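Local structure of uncharacterized protein (4JPQ) at residues W85-E97 with K177-L190. The protein is of unknown function but probably binds carbohydrate. Sequence-based numbering, arbitrary orientation.
With SO4 (sulfate ion), chain F.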
loop_
_atom_site.group_PDB
_atom_site.type_symbol
_atom_site.label_atom_id
_atom_site.label_comp_id
_atom_site.label_asym_id
_atom_site.label_seq_id
_atom_site.Cartn_x
_atom_site.Cartn_y
_atom_site.Cartn_z
ATOM N N TRP A 85 10.286 3.165 -4.131
ATOM C CA TRP A 85 9.984 2.172 -5.183
ATOM C C TRP A 85 11.231 1.376 -5.636
ATOM O O TRP A 85 11.097 0.280 -6.204
ATOM C CB TRP A 85 9.287 2.831 -6.395
ATOM C CG TRP A 85 10.137 3.860 -7.052
ATOM C CD1 TRP A 85 11.054 3.647 -8.022
ATOM C CD2 TRP A 85 10.197 5.251 -6.738
ATOM N NE1 TRP A 85 11.699 4.819 -8.343
ATOM C CE2 TRP A 85 11.182 5.826 -7.577
ATOM C CE3 TRP A 85 9.521 6.074 -5.822
ATOM C CZ2 TRP A 85 11.501 7.195 -7.541
ATOM C CZ3 TRP A 85 9.831 7.437 -5.782
ATOM C CH2 TRP A 85 10.815 7.985 -6.640
ATOM N N GLU A 86 12.420 1.949 -5.419
ATOM C CA GLU A 86 13.699 1.275 -5.733
ATOM C C GLU A 86 14.081 0.220 -4.715
ATOM O O GLU A 86 14.759 -0.759 -5.057
ATOM C CB GLU A 86 14.824 2.286 -5.827
ATOM C CG GLU A 86 14.616 3.323 -6.915
ATOM C CD GLU A 86 15.738 4.309 -6.998
ATOM O OE1 GLU A 86 16.499 4.469 -6.014
ATOM O OE2 GLU A 86 15.848 4.926 -8.063
ATOM N N ASP A 87 13.680 0.459 -3.467
ATOM C CA ASP A 87 13.875 -0.451 -2.342
ATOM C C ASP A 87 12.760 -1.513 -2.408
ATOM O O ASP A 87 11.864 -1.411 -3.250
ATOM C CB ASP A 87 13.770 0.339 -1.018
ATOM C CG ASP A 87 14.843 1.398 -0.874
ATOM O OD1 ASP A 87 16.008 1.126 -1.230
ATOM O OD2 ASP A 87 14.555 2.497 -0.347
ATOM N N ALA A 88 12.841 -2.546 -1.556
ATOM C CA ALA A 88 11.771 -3.567 -1.443
ATOM C C ALA A 88 10.590 -2.790 -0.903
ATOM O O ALA A 88 10.651 -2.263 0.214
ATOM C CB ALA A 88 12.151 -4.694 -0.497
ATOM N N CYS A 89 9.531 -2.713 -1.701
ATOM C CA CYS A 89 8.431 -1.807 -1.436
ATOM C C CYS A 89 7.058 -2.377 -1.708
ATOM O O CYS A 89 6.863 -3.035 -2.727
ATOM C CB CYS A 89 8.675 -0.602 -2.348
ATOM S SG CYS A 89 7.491 0.745 -2.312
ATOM N N VAL A 90 6.118 -2.074 -0.804
ATOM C CA VAL A 90 4.693 -2.409 -0.953
ATOM C C VAL A 90 3.955 -1.079 -1.102
ATOM O O VAL A 90 4.373 -0.056 -0.521
ATOM C CB VAL A 90 4.098 -3.225 0.196
ATOM C CG1 VAL A 90 4.720 -4.614 0.208
ATOM C CG2 VAL A 90 4.235 -2.532 1.551
ATOM N N GLU A 91 2.881 -1.099 -1.894
ATOM C CA GLU A 91 2.158 0.114 -2.256
ATOM C C GLU A 91 0.637 -0.060 -2.194
ATOM O O GLU A 91 0.123 -1.163 -2.376
ATOM C CB GLU A 91 2.569 0.553 -3.675
ATOM C CG GLU A 91 4.081 0.648 -3.928
ATOM C CD GLU A 91 4.475 1.102 -5.326
ATOM O OE1 GLU A 91 3.604 1.274 -6.191
ATOM O OE2 GLU A 91 5.683 1.269 -5.573
ATOM N N PHE A 92 -0.048 1.056 -1.923
ATOM C CA PHE A 92 -1.507 1.165 -1.883
ATOM C C PHE A 92 -1.896 2.439 -2.632
ATOM O O PHE A 92 -1.472 3.526 -2.248
ATOM C CB PHE A 92 -2.002 1.243 -0.434
ATOM C CG PHE A 92 -3.493 1.506 -0.290
ATOM C CD1 PHE A 92 -4.431 0.727 -0.973
ATOM C CD2 PHE A 92 -3.967 2.497 0.580
ATOM C CE1 PHE A 92 -5.800 0.944 -0.818
ATOM C CE2 PHE A 92 -5.332 2.711 0.746
ATOM C CZ PHE A 92 -6.247 1.934 0.044
ATOM N N PHE A 93 -2.665 2.289 -3.703
ATOM C CA PHE A 93 -3.141 3.410 -4.527
ATOM C C PHE A 93 -4.654 3.443 -4.352
ATOM O O PHE A 93 -5.280 2.386 -4.391
ATOM C CB PHE A 93 -2.824 3.196 -6.010
ATOM C CG PHE A 93 -1.398 3.521 -6.420
ATOM C CD1 PHE A 93 -0.292 3.024 -5.720
ATOM C CD2 PHE A 93 -1.159 4.259 -7.581
ATOM C CE1 PHE A 93 1.009 3.310 -6.140
ATOM C CE2 PHE A 93 0.134 4.540 -8.002
ATOM C CZ PHE A 93 1.222 4.071 -7.278
ATOM N N VAL A 94 -5.241 4.634 -4.194
ATOM C CA VAL A 94 -6.688 4.749 -3.931
ATOM C C VAL A 94 -7.289 6.124 -4.285
ATOM O O VAL A 94 -6.664 7.150 -4.023
ATOM C CB VAL A 94 -6.976 4.384 -2.441
ATOM C CG1 VAL A 94 -6.305 5.357 -1.472
ATOM C CG2 VAL A 94 -8.463 4.297 -2.148
ATOM N N SER A 95 -8.491 6.111 -4.875
ATOM C CA SER A 95 -9.283 7.308 -5.220
ATOM C C SER A 95 -10.506 7.205 -4.300
ATOM O O SER A 95 -11.301 6.268 -4.438
ATOM C CB SER A 95 -9.709 7.312 -6.700
ATOM O OG SER A 95 -10.629 8.358 -6.994
ATOM N N PRO A 96 -10.699 8.173 -3.393
ATOM C CA PRO A 96 -11.748 8.013 -2.397
ATOM C C PRO A 96 -13.140 8.603 -2.655
ATOM O O PRO A 96 -14.048 8.283 -1.870
ATOM C CB PRO A 96 -11.125 8.727 -1.207
ATOM C CG PRO A 96 -10.476 9.913 -1.854
ATOM C CD PRO A 96 -10.079 9.501 -3.247
ATOM N N GLU A 97 -13.327 9.423 -3.695
ATOM C CA GLU A 97 -14.619 10.104 -3.891
ATOM C C GLU A 97 -15.227 9.910 -5.286
ATOM O O GLU A 97 -16.167 10.624 -5.634
ATOM C CB GLU A 97 -14.424 11.621 -3.617
ATOM C CG GLU A 97 -15.469 12.339 -2.735
ATOM C CD GLU A 97 -15.081 12.353 -1.248
ATOM O OE1 GLU A 97 -15.297 11.335 -0.545
ATOM O OE2 GLU A 97 -14.582 13.404 -0.769
ATOM N N LYS A 177 -18.721 3.655 2.567
ATOM C CA LYS A 177 -18.228 4.249 1.308
ATOM C C LYS A 177 -17.722 3.178 0.372
ATOM O O LYS A 177 -17.409 2.068 0.811
ATOM C CB LYS A 177 -17.124 5.297 1.523
ATOM C CG LYS A 177 -17.628 6.579 2.165
ATOM C CD LYS A 177 -16.759 7.787 1.808
ATOM C CE LYS A 177 -17.230 9.077 2.439
ATOM N NZ LYS A 177 -18.691 9.333 2.326
ATOM N N THR A 178 -17.708 3.507 -0.922
ATOM C CA THR A 178 -17.162 2.635 -1.958
ATOM C C THR A 178 -16.027 3.423 -2.624
ATOM O O THR A 178 -16.282 4.477 -3.210
ATOM C CB THR A 178 -18.216 2.204 -2.995
ATOM O OG1 THR A 178 -19.321 1.564 -2.339
ATOM C CG2 THR A 178 -17.613 1.225 -3.992
HETATM N N MSE A 179 -14.787 2.940 -2.479
HETATM C CA MSE A 179 -13.605 3.561 -3.087
HETATM C C MSE A 179 -13.036 2.632 -4.115
HETATM O O MSE A 179 -13.397 1.453 -4.173
HETATM C CB MSE A 179 -12.519 3.837 -2.056
HETATM C CG MSE A 179 -13.025 4.756 -0.953
HETATM SE SE MSE A 179 -11.497 5.405 0.124
HETATM C CE MSE A 179 -12.554 6.383 1.458
ATOM N N LYS A 180 -12.145 3.176 -4.945
ATOM C CA LYS A 180 -11.449 2.419 -5.973
ATOM C C LYS A 180 -9.936 2.470 -5.707
ATOM O O LYS A 180 -9.396 3.519 -5.379
ATOM C CB LYS A 180 -11.811 2.942 -7.364
ATOM C CG LYS A 180 -13.321 2.897 -7.623
ATOM C CD LYS A 180 -13.674 2.614 -9.070
ATOM C CE LYS A 180 -13.478 1.140 -9.410
ATOM N NZ LYS A 180 -13.613 0.892 -10.869
ATOM N N GLY A 181 -9.267 1.331 -5.825
ATOM C CA GLY A 181 -7.833 1.275 -5.587
ATOM C C GLY A 181 -7.152 0.005 -6.040
ATOM O O GLY A 181 -7.769 -0.862 -6.668
ATOM N N ASN A 182 -5.860 -0.086 -5.741
ATOM C CA ASN A 182 -5.071 -1.273 -6.070
ATOM C C ASN A 182 -3.891 -1.385 -5.102
ATOM O O ASN A 182 -3.554 -0.407 -4.395
ATOM C CB ASN A 182 -4.604 -1.201 -7.540
ATOM C CG ASN A 182 -4.416 -2.571 -8.193
ATOM O OD1 ASN A 182 -4.257 -3.595 -7.527
ATOM N ND2 ASN A 182 -4.422 -2.581 -9.525
ATOM N N PHE A 183 -3.291 -2.576 -5.067
ATOM C CA PHE A 183 -2.170 -2.873 -4.169
ATOM C C PHE A 183 -1.026 -3.432 -4.991
ATOM O O PHE A 183 -1.265 -4.221 -5.905
ATOM C CB PHE A 183 -2.603 -3.866 -3.089
ATOM C CG PHE A 183 -3.889 -3.484 -2.405
ATOM C CD1 PHE A 183 -5.116 -3.808 -2.980
ATOM C CD2 PHE A 183 -3.882 -2.774 -1.198
ATOM C CE1 PHE A 183 -6.306 -3.438 -2.369
ATOM C CE2 PHE A 183 -5.074 -2.414 -0.580
ATOM C CZ PHE A 183 -6.288 -2.740 -1.169
ATOM N N TYR A 184 0.204 -2.993 -4.693
ATOM C CA TYR A 184 1.373 -3.422 -5.457
ATOM C C TYR A 184 2.601 -3.778 -4.622
ATOM O O TYR A 184 2.764 -3.314 -3.491
ATOM C CB TYR A 184 1.823 -2.335 -6.446
ATOM C CG TYR A 184 0.764 -1.651 -7.272
ATOM C CD1 TYR A 184 0.011 -2.364 -8.197
ATOM C CD2 TYR A 184 0.559 -0.265 -7.184
ATOM C CE1 TYR A 184 -0.953 -1.733 -8.989
ATOM C CE2 TYR A 184 -0.402 0.375 -7.963
ATOM C CZ TYR A 184 -1.144 -0.351 -8.879
ATOM O OH TYR A 184 -2.089 0.292 -9.639
ATOM N N LYS A 185 3.471 -4.571 -5.255
ATOM C CA LYS A 185 4.787 -4.961 -4.749
ATOM C C LYS A 185 5.812 -4.703 -5.860
ATOM O O LYS A 185 5.541 -4.985 -7.038
ATOM C CB LYS A 185 4.813 -6.436 -4.430
ATOM C CG LYS A 185 6.162 -6.995 -4.006
ATOM C CD LYS A 185 6.586 -6.547 -2.617
ATOM C CE LYS A 185 7.985 -7.048 -2.246
ATOM N NZ LYS A 185 9.128 -6.322 -2.868
ATOM N N CYS A 186 6.986 -4.198 -5.477
ATOM C CA CYS A 186 8.064 -3.931 -6.426
ATOM C C CYS A 186 9.398 -3.709 -5.723
ATOM O O CYS A 186 9.476 -3.796 -4.501
ATOM C CB CYS A 186 7.723 -2.695 -7.291
ATOM S SG CYS A 186 7.693 -1.162 -6.354
ATOM N N GLY A 187 10.437 -3.439 -6.521
ATOM C CA GLY A 187 11.772 -3.109 -6.030
ATOM C C GLY A 187 12.695 -2.893 -7.209
ATOM O O GLY A 187 13.388 -3.811 -7.615
ATOM N N ASP A 188 12.634 -1.689 -7.790
ATOM C CA ASP A 188 13.363 -1.358 -9.020
ATOM C C ASP A 188 14.860 -1.648 -8.964
ATOM O O ASP A 188 15.394 -2.151 -9.942
ATOM C CB ASP A 188 13.106 0.103 -9.486
ATOM C CG ASP A 188 11.649 0.357 -9.962
ATOM O OD1 ASP A 188 10.732 -0.434 -9.658
ATOM O OD2 ASP A 188 11.425 1.385 -10.638
ATOM N N LYS A 189 15.512 -1.364 -7.834
ATOM C CA LYS A 189 16.973 -1.580 -7.679
ATOM C C LYS A 189 17.388 -2.864 -6.926
ATOM O O LYS A 189 18.555 -3.025 -6.527
ATOM C CB LYS A 189 17.653 -0.320 -7.110
ATOM C CG LYS A 189 17.798 0.810 -8.138
ATOM C CD LYS A 189 18.833 1.856 -7.731
ATOM C CE LYS A 189 19.266 2.723 -8.905
ATOM N NZ LYS A 189 20.476 3.523 -8.554
ATOM N N LEU A 190 16.441 -3.789 -6.755
ATOM C CA LEU A 190 16.725 -5.107 -6.158
ATOM C C LEU A 190 17.436 -5.966 -7.194
ATOM O O LEU A 190 17.411 -5.655 -8.370
ATOM C CB LEU A 190 15.432 -5.824 -5.718
ATOM C CG LEU A 190 14.638 -5.232 -4.556
ATOM C CD1 LEU A 190 13.373 -6.033 -4.340
ATOM C CD2 LEU A 190 15.444 -5.209 -3.264
HETATM S S SO4 F . -17.732 12.374 4.123
HETATM O O1 SO4 F . -17.550 12.272 2.654
HETATM O O2 SO4 F . -17.126 13.636 4.607
HETATM O O3 SO4 F . -19.165 12.384 4.481
HETATM O O4 SO4 F . -17.095 11.213 4.785
#
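C186 O is gripped by two donors that reach it from opposite faces of its carbonyl plane: C89 N at 3.0 Å and K185 NZ, also at 3.0 Å, the latter from well above the plane. The K185 chain bends twice, at CB–CG and at CD–CE, to fold NZ back onto the carbonyl of the next residue, and the same NZ forms a salt bridge with E70 and a hydrogen bond with H194. While the lysine bond stays within its own strand, that from C89 N belongs to the antiparallel pairing of strands 89-95 and 178-186, neighbours in the beta-rich fold of a family 9 carbohydrate-binding domain. Hydrogen-bonded pairs C89–C186, E91–Y184, F93–N182 and S95–K180 alternate with non-hydrogen-bonded ones; strand 102-108 pairs with the other edge of 89-95.

Side chains sort by face. With V90 and K185 lie F92 and F183, side by side and pointing the same way: their planes are only 19° apart but slid, with centroids 5.1 Å apart, so overlap is slight. On the other face, Y184 turns its edge to one face of F93 in a T-shaped stack with planes at 75°, CE2 of Y184 lying 3.5 Å from CD1 of F93. Replacing F93 with an alanine would probably open a gap beside Y184 and leave its ring edge without the aromatic face it meets. E91, extended beyond CG, brings OE1 to 3.6 Å from Y184 CD2, its carboxylate plane turned steeply, 84°, to the ring, and OE2 close to C186 SG.

Beyond the strands, D188 N donates to W85 O at 3.0 Å and K189 N to E86 O at 2.9 Å, and the turn from G187 to L190 is type I. At the other end, selenomethionine M179 crosses V94 obliquely, its extended chain laying SE against P96 CB at 3.6 Å.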